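Glycoside hydrolase family protein (Novosphingobium sp. PP1Y, PDB 6Q2F) probably hydrolyses terminal alpha-L-rhamnose from glycosides, as an alpha-L-rhamnosidase of the glycoside hydrolases. Local coordinates at residues R56-G70 and N673-V685. Numbering follows the deposited sequence.
Sequences RVWWHWMNGNITKDG and NRPVIHTSVHVPV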
loop_
_atom_site.group_PDB
_atom_site.type_symbol
_atom_site.label_atom_id
_atom_site.label_comp_id
_atom_site.label_asym_id
_atom_site.label_seq_id
_atom_site.Cartn_x
_atom_site.Cartn_y
_atom_site.Cartn_z
ATOM N N ARG A 56 16.727 6.009 -1.511
ATOM C CA ARG A 56 16.442 7.027 -0.517
ATOM C C ARG A 56 16.205 6.354 0.829
ATOM O O ARG A 56 16.064 5.132 0.920
ATOM C CB ARG A 56 15.216 7.838 -0.937
ATOM C CG ARG A 56 15.450 8.940 -1.967
ATOM C CD ARG A 56 15.983 8.478 -3.325
ATOM N NE ARG A 56 16.005 9.633 -4.229
ATOM C CZ ARG A 56 16.852 9.820 -5.232
ATOM N NH1 ARG A 56 17.784 8.896 -5.503
ATOM N NH2 ARG A 56 16.748 10.933 -5.963
ATOM N N VAL A 57 16.156 7.164 1.887
ATOM C CA VAL A 57 15.726 6.677 3.195
ATOM C C VAL A 57 14.681 7.625 3.773
ATOM O O VAL A 57 14.669 8.825 3.500
ATOM C CB VAL A 57 16.901 6.520 4.191
ATOM C CG1 VAL A 57 17.975 5.600 3.600
ATOM C CG2 VAL A 57 17.459 7.876 4.563
ATOM N N TRP A 58 13.788 7.070 4.573
ATOM C CA TRP A 58 12.991 7.887 5.456
ATOM C C TRP A 58 13.850 8.281 6.656
ATOM O O TRP A 58 14.720 7.524 7.106
ATOM C CB TRP A 58 11.729 7.138 5.896
ATOM C CG TRP A 58 10.644 7.218 4.853
ATOM C CD1 TRP A 58 10.763 7.738 3.596
ATOM C CD2 TRP A 58 9.276 6.813 4.992
ATOM N NE1 TRP A 58 9.559 7.665 2.940
ATOM C CE2 TRP A 58 8.631 7.111 3.775
ATOM C CE3 TRP A 58 8.531 6.252 6.032
ATOM C CZ2 TRP A 58 7.283 6.835 3.557
ATOM C CZ3 TRP A 58 7.187 5.980 5.818
ATOM C CH2 TRP A 58 6.576 6.281 4.595
ATOM N N TRP A 59 13.616 9.490 7.163
ATOM C CA TRP A 59 14.531 10.121 8.127
ATOM C C TRP A 59 13.693 10.820 9.199
ATOM O O TRP A 59 13.469 12.031 9.158
ATOM C CB TRP A 59 15.460 11.079 7.393
ATOM C CG TRP A 59 16.536 11.727 8.194
ATOM C CD1 TRP A 59 17.489 11.111 8.982
ATOM C CD2 TRP A 59 16.857 13.115 8.188
ATOM N NE1 TRP A 59 18.351 12.060 9.495
ATOM C CE2 TRP A 59 17.981 13.294 9.022
ATOM C CE3 TRP A 59 16.287 14.232 7.576
ATOM C CZ2 TRP A 59 18.542 14.543 9.252
ATOM C CZ3 TRP A 59 16.834 15.476 7.820
ATOM C CH2 TRP A 59 17.958 15.621 8.644
ATOM N N HIS A 60 13.223 10.038 10.163
ATOM C CA HIS A 60 12.303 10.542 11.172
ATOM C C HIS A 60 13.046 11.328 12.242
ATOM O O HIS A 60 14.052 10.866 12.776
ATOM C CB HIS A 60 11.541 9.392 11.824
ATOM C CG HIS A 60 10.555 8.722 10.918
ATOM N ND1 HIS A 60 10.912 7.721 10.039
ATOM C CD2 HIS A 60 9.219 8.894 10.776
ATOM C CE1 HIS A 60 9.837 7.317 9.383
ATOM N NE2 HIS A 60 8.799 8.012 9.811
ATOM N N TRP A 61 12.544 12.516 12.554
ATOM C CA TRP A 61 12.983 13.283 13.712
ATOM C C TRP A 61 12.093 12.893 14.888
ATOM O O TRP A 61 10.907 13.218 14.903
ATOM C CB TRP A 61 12.888 14.783 13.433
ATOM C CG TRP A 61 13.937 15.318 12.508
ATOM C CD1 TRP A 61 14.872 14.611 11.831
ATOM C CD2 TRP A 61 14.142 16.695 12.168
ATOM N NE1 TRP A 61 15.656 15.454 11.079
ATOM C CE2 TRP A 61 15.224 16.744 11.277
ATOM C CE3 TRP A 61 13.494 17.892 12.520
ATOM C CZ2 TRP A 61 15.705 17.949 10.753
ATOM C CZ3 TRP A 61 13.977 19.071 12.014
ATOM C CH2 TRP A 61 15.073 19.092 11.131
HETATM N N MSE A 62 12.660 12.185 15.862
HETATM C CA MSE A 62 11.864 11.566 16.913
HETATM C C MSE A 62 11.580 12.522 18.086
HETATM O O MSE A 62 12.437 12.718 18.940
HETATM C CB MSE A 62 12.564 10.302 17.440
HETATM C CG MSE A 62 12.723 9.147 16.442
HETATM SE SE MSE A 62 11.116 8.772 15.417
HETATM C CE MSE A 62 10.023 8.370 16.984
ATOM N N ASN A 63 10.378 13.113 18.120
ATOM C CA ASN A 63 9.885 13.821 19.306
ATOM C C ASN A 63 10.839 14.935 19.743
ATOM O O ASN A 63 11.174 15.065 20.919
ATOM C CB ASN A 63 9.648 12.815 20.442
ATOM C CG ASN A 63 8.800 13.371 21.578
ATOM O OD1 ASN A 63 8.689 12.735 22.626
ATOM N ND2 ASN A 63 8.179 14.537 21.371
ATOM N N GLY A 64 11.279 15.751 18.791
ATOM C CA GLY A 64 12.147 16.862 19.130
ATOM C C GLY A 64 13.604 16.499 19.395
ATOM O O GLY A 64 14.408 17.402 19.670
ATOM N N ASN A 65 13.978 15.218 19.330
ATOM C CA ASN A 65 15.372 14.807 19.525
ATOM C C ASN A 65 16.172 15.126 18.263
ATOM O O ASN A 65 16.374 14.283 17.385
ATOM C CB ASN A 65 15.438 13.324 19.860
ATOM C CG ASN A 65 15.071 13.044 21.306
ATOM O OD1 ASN A 65 15.745 13.504 22.210
ATOM N ND2 ASN A 65 14.006 12.283 21.522
ATOM N N ILE A 66 16.658 16.367 18.184
ATOM C CA ILE A 66 17.202 16.929 16.949
ATOM C C ILE A 66 18.363 17.842 17.295
ATOM O O ILE A 66 18.237 18.698 18.170
ATOM C CB ILE A 66 16.147 17.762 16.189
ATOM C CG1 ILE A 66 14.861 16.967 15.941
ATOM C CG2 ILE A 66 16.725 18.313 14.898
ATOM C CD1 ILE A 66 13.605 17.879 15.918
ATOM N N THR A 67 19.487 17.689 16.593
ATOM C CA THR A 67 20.547 18.690 16.654
ATOM C C THR A 67 21.119 18.884 15.256
ATOM O O THR A 67 21.118 17.962 14.433
ATOM C CB THR A 67 21.703 18.331 17.604
ATOM O OG1 THR A 67 22.401 17.188 17.111
ATOM C CG2 THR A 67 21.225 18.064 19.039
ATOM N N LYS A 68 21.635 20.093 15.003
ATOM C CA LYS A 68 22.343 20.335 13.752
ATOM C C LYS A 68 23.596 19.477 13.650
ATOM O O LYS A 68 23.936 18.986 12.569
ATOM C CB LYS A 68 22.684 21.813 13.630
ATOM C CG LYS A 68 21.493 22.645 13.117
ATOM C CD LYS A 68 21.515 24.038 13.703
ATOM C CE LYS A 68 22.048 25.016 12.692
ATOM N NZ LYS A 68 22.280 26.333 13.308
ATOM N N ASP A 69 24.299 19.295 14.768
ATOM C CA ASP A 69 25.487 18.459 14.754
ATOM C C ASP A 69 25.162 17.063 14.259
ATOM O O ASP A 69 25.890 16.506 13.433
ATOM C CB ASP A 69 26.101 18.401 16.144
ATOM C CG ASP A 69 27.282 17.452 16.202
ATOM O OD1 ASP A 69 28.324 17.785 15.624
ATOM O OD2 ASP A 69 27.156 16.383 16.819
ATOM N N GLY A 70 24.057 16.496 14.734
ATOM C CA GLY A 70 23.666 15.173 14.305
ATOM C C GLY A 70 23.179 15.131 12.867
ATOM O O GLY A 70 23.397 14.138 12.167
ATOM N N ASN A 673 11.812 0.297 -8.469
ATOM C CA ASN A 673 13.180 0.618 -8.858
ATOM C C ASN A 673 13.714 1.849 -8.136
ATOM O O ASN A 673 14.719 2.416 -8.571
ATOM C CB ASN A 673 13.269 0.802 -10.396
ATOM C CG ASN A 673 12.305 1.847 -10.913
ATOM O OD1 ASN A 673 11.931 2.779 -10.201
ATOM N ND2 ASN A 673 11.908 1.709 -12.168
ATOM N N ARG A 674 13.051 2.314 -7.084
ATOM C CA ARG A 674 13.618 3.326 -6.188
ATOM C C ARG A 674 13.205 2.978 -4.770
ATOM O O ARG A 674 12.185 3.470 -4.264
ATOM C CB ARG A 674 13.158 4.743 -6.543
ATOM C CG ARG A 674 13.598 5.776 -5.505
ATOM C CD ARG A 674 13.516 7.182 -6.015
ATOM N NE ARG A 674 14.486 7.442 -7.076
ATOM C CZ ARG A 674 14.583 8.596 -7.728
ATOM N NH1 ARG A 674 13.767 9.603 -7.428
ATOM N NH2 ARG A 674 15.488 8.740 -8.679
ATOM N N PRO A 675 13.939 2.089 -4.110
ATOM C CA PRO A 675 13.608 1.784 -2.720
ATOM C C PRO A 675 13.782 3.028 -1.858
ATOM O O PRO A 675 14.694 3.835 -2.065
ATOM C CB PRO A 675 14.601 0.676 -2.354
ATOM C CG PRO A 675 14.919 0.005 -3.719
ATOM C CD PRO A 675 14.994 1.201 -4.638
ATOM N N VAL A 676 12.862 3.211 -0.922
ATOM C CA VAL A 676 12.966 4.245 0.094
ATOM C C VAL A 676 12.961 3.495 1.421
ATOM O O VAL A 676 11.914 3.000 1.863
ATOM C CB VAL A 676 11.834 5.282 0.003
ATOM C CG1 VAL A 676 12.093 6.436 0.998
ATOM C CG2 VAL A 676 11.732 5.823 -1.443
ATOM N N ILE A 677 14.123 3.320 1.998
ATOM C CA ILE A 677 14.231 2.515 3.179
ATOM C C ILE A 677 13.611 3.067 4.421
ATOM O O ILE A 677 13.902 4.129 4.819
ATOM C CB ILE A 677 15.683 2.114 3.448
ATOM C CG1 ILE A 677 16.255 1.412 2.243
ATOM C CG2 ILE A 677 15.780 1.232 4.666
ATOM C CD1 ILE A 677 17.728 1.573 2.074
ATOM N N HIS A 678 12.753 2.279 5.005
ATOM C CA HIS A 678 12.113 2.586 6.239
ATOM C C HIS A 678 12.892 1.883 7.331
ATOM O O HIS A 678 12.767 0.701 7.416
ATOM C CB HIS A 678 10.730 1.996 6.202
ATOM C CG HIS A 678 9.903 2.308 7.394
ATOM N ND1 HIS A 678 10.126 1.742 8.619
ATOM C CD2 HIS A 678 8.849 3.126 7.547
ATOM C CE1 HIS A 678 9.261 2.215 9.480
ATOM N NE2 HIS A 678 8.471 3.053 8.854
ATOM N N THR A 679 13.657 2.559 8.180
ATOM C CA THR A 679 13.955 3.969 8.180
ATOM C C THR A 679 15.356 4.238 8.695
ATOM O O THR A 679 16.046 3.384 9.140
ATOM C CB THR A 679 13.163 4.815 9.186
ATOM O OG1 THR A 679 12.563 4.025 10.186
ATOM C CG2 THR A 679 12.276 5.679 8.568
ATOM N N SER A 680 15.721 5.490 8.620
ATOM C CA SER A 680 16.935 6.001 9.080
ATOM C C SER A 680 16.564 7.116 10.040
ATOM O O SER A 680 16.538 8.250 9.683
ATOM C CB SER A 680 17.743 6.521 7.923
ATOM O OG SER A 680 19.037 6.781 8.287
ATOM N N VAL A 681 16.259 6.758 11.268
ATOM C CA VAL A 681 15.946 7.735 12.296
ATOM C C VAL A 681 17.131 8.680 12.486
ATOM O O VAL A 681 18.297 8.272 12.440
ATOM C CB VAL A 681 15.573 6.989 13.591
ATOM C CG1 VAL A 681 15.791 7.862 14.806
ATOM C CG2 VAL A 681 14.122 6.531 13.535
ATOM N N HIS A 682 16.830 9.958 12.682
ATOM C CA HIS A 682 17.864 10.961 12.906
ATOM C C HIS A 682 18.583 10.717 14.225
ATOM O O HIS A 682 17.939 10.509 15.262
ATOM C CB HIS A 682 17.238 12.357 12.910
ATOM C CG HIS A 682 18.088 13.403 13.557
ATOM N ND1 HIS A 682 19.381 13.662 13.159
ATOM C CD2 HIS A 682 17.818 14.277 14.559
ATOM C CE1 HIS A 682 19.877 14.642 13.892
ATOM N NE2 HIS A 682 18.945 15.035 14.743
ATOM N N VAL A 683 19.915 10.759 14.181
ATOM C CA VAL A 683 20.764 10.530 15.348
ATOM C C VAL A 683 21.230 11.877 15.887
ATOM O O VAL A 683 22.117 12.510 15.297
ATOM C CB VAL A 683 21.958 9.632 14.995
ATOM C CG1 VAL A 683 22.901 9.486 16.199
ATOM C CG2 VAL A 683 21.464 8.290 14.503
ATOM N N PRO A 684 20.636 12.379 16.969
ATOM C CA PRO A 684 20.991 13.731 17.437
ATOM C C PRO A 684 22.259 13.795 18.268
ATOM O O PRO A 684 22.879 14.865 18.313
ATOM C CB PRO A 684 19.780 14.133 18.280
ATOM C CG PRO A 684 19.384 12.825 18.892
ATOM C CD PRO A 684 19.485 11.844 17.708
ATOM N N VAL A 685 22.654 12.708 18.928
ATOM C CA VAL A 685 23.839 12.674 19.779
ATOM C C VAL A 685 24.548 11.347 19.539
ATOM O O VAL A 685 23.914 10.336 19.223
ATOM C CB VAL A 685 23.491 12.858 21.284
ATOM C CG1 VAL A 685 22.799 14.196 21.525
ATOM C CG2 VAL A 685 22.590 11.746 21.765
HETATM O O HOH W 1 15.473 11.988 16.149
HETATM O O HOH W 2 25.498 16.039 18.905
#
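The guanidinium groups of R56 and R674 lie flat on each other, planes 8° apart and each CZ over the other's centre (CZ to CZ 3.6 Å). E127, salt-bridged to R56 NE, probably offsets part of the like charge; R56 NH1 also bonds R54 O, and R674 has a polar partner in S52. Farther along, the H682 ring has the backbone of I66, T67 and G70 at its edge and P684 N over one face. CG of H682 stands anti to the backbone N (chi1 161°), which aims the imidazole at the turn before helix 68-81. There T67 N donates to H682 NE2 in the ring plane (3.3 Å, 157°), while ND1 is hydrogen-bonded to D74, which W59 NE1 also reaches. Replacing this imidazole with an alanine side chain would probably leave T67 N without its acceptor and open a gap between W61 and the turn. T67 OG1 donates to P684 O (2.7 Å) on a lone pair and accepts from G70 N, capping the helix. Strands 56-62 and 674-677 pair in parallel, R56 N hydrogen-bonding P675 O (3.0 Å). With W58 and H678 both touching E644, a sodium ligand, this pairing of first and last parallel strands fits closure of a (beta/alpha)8-like barrel.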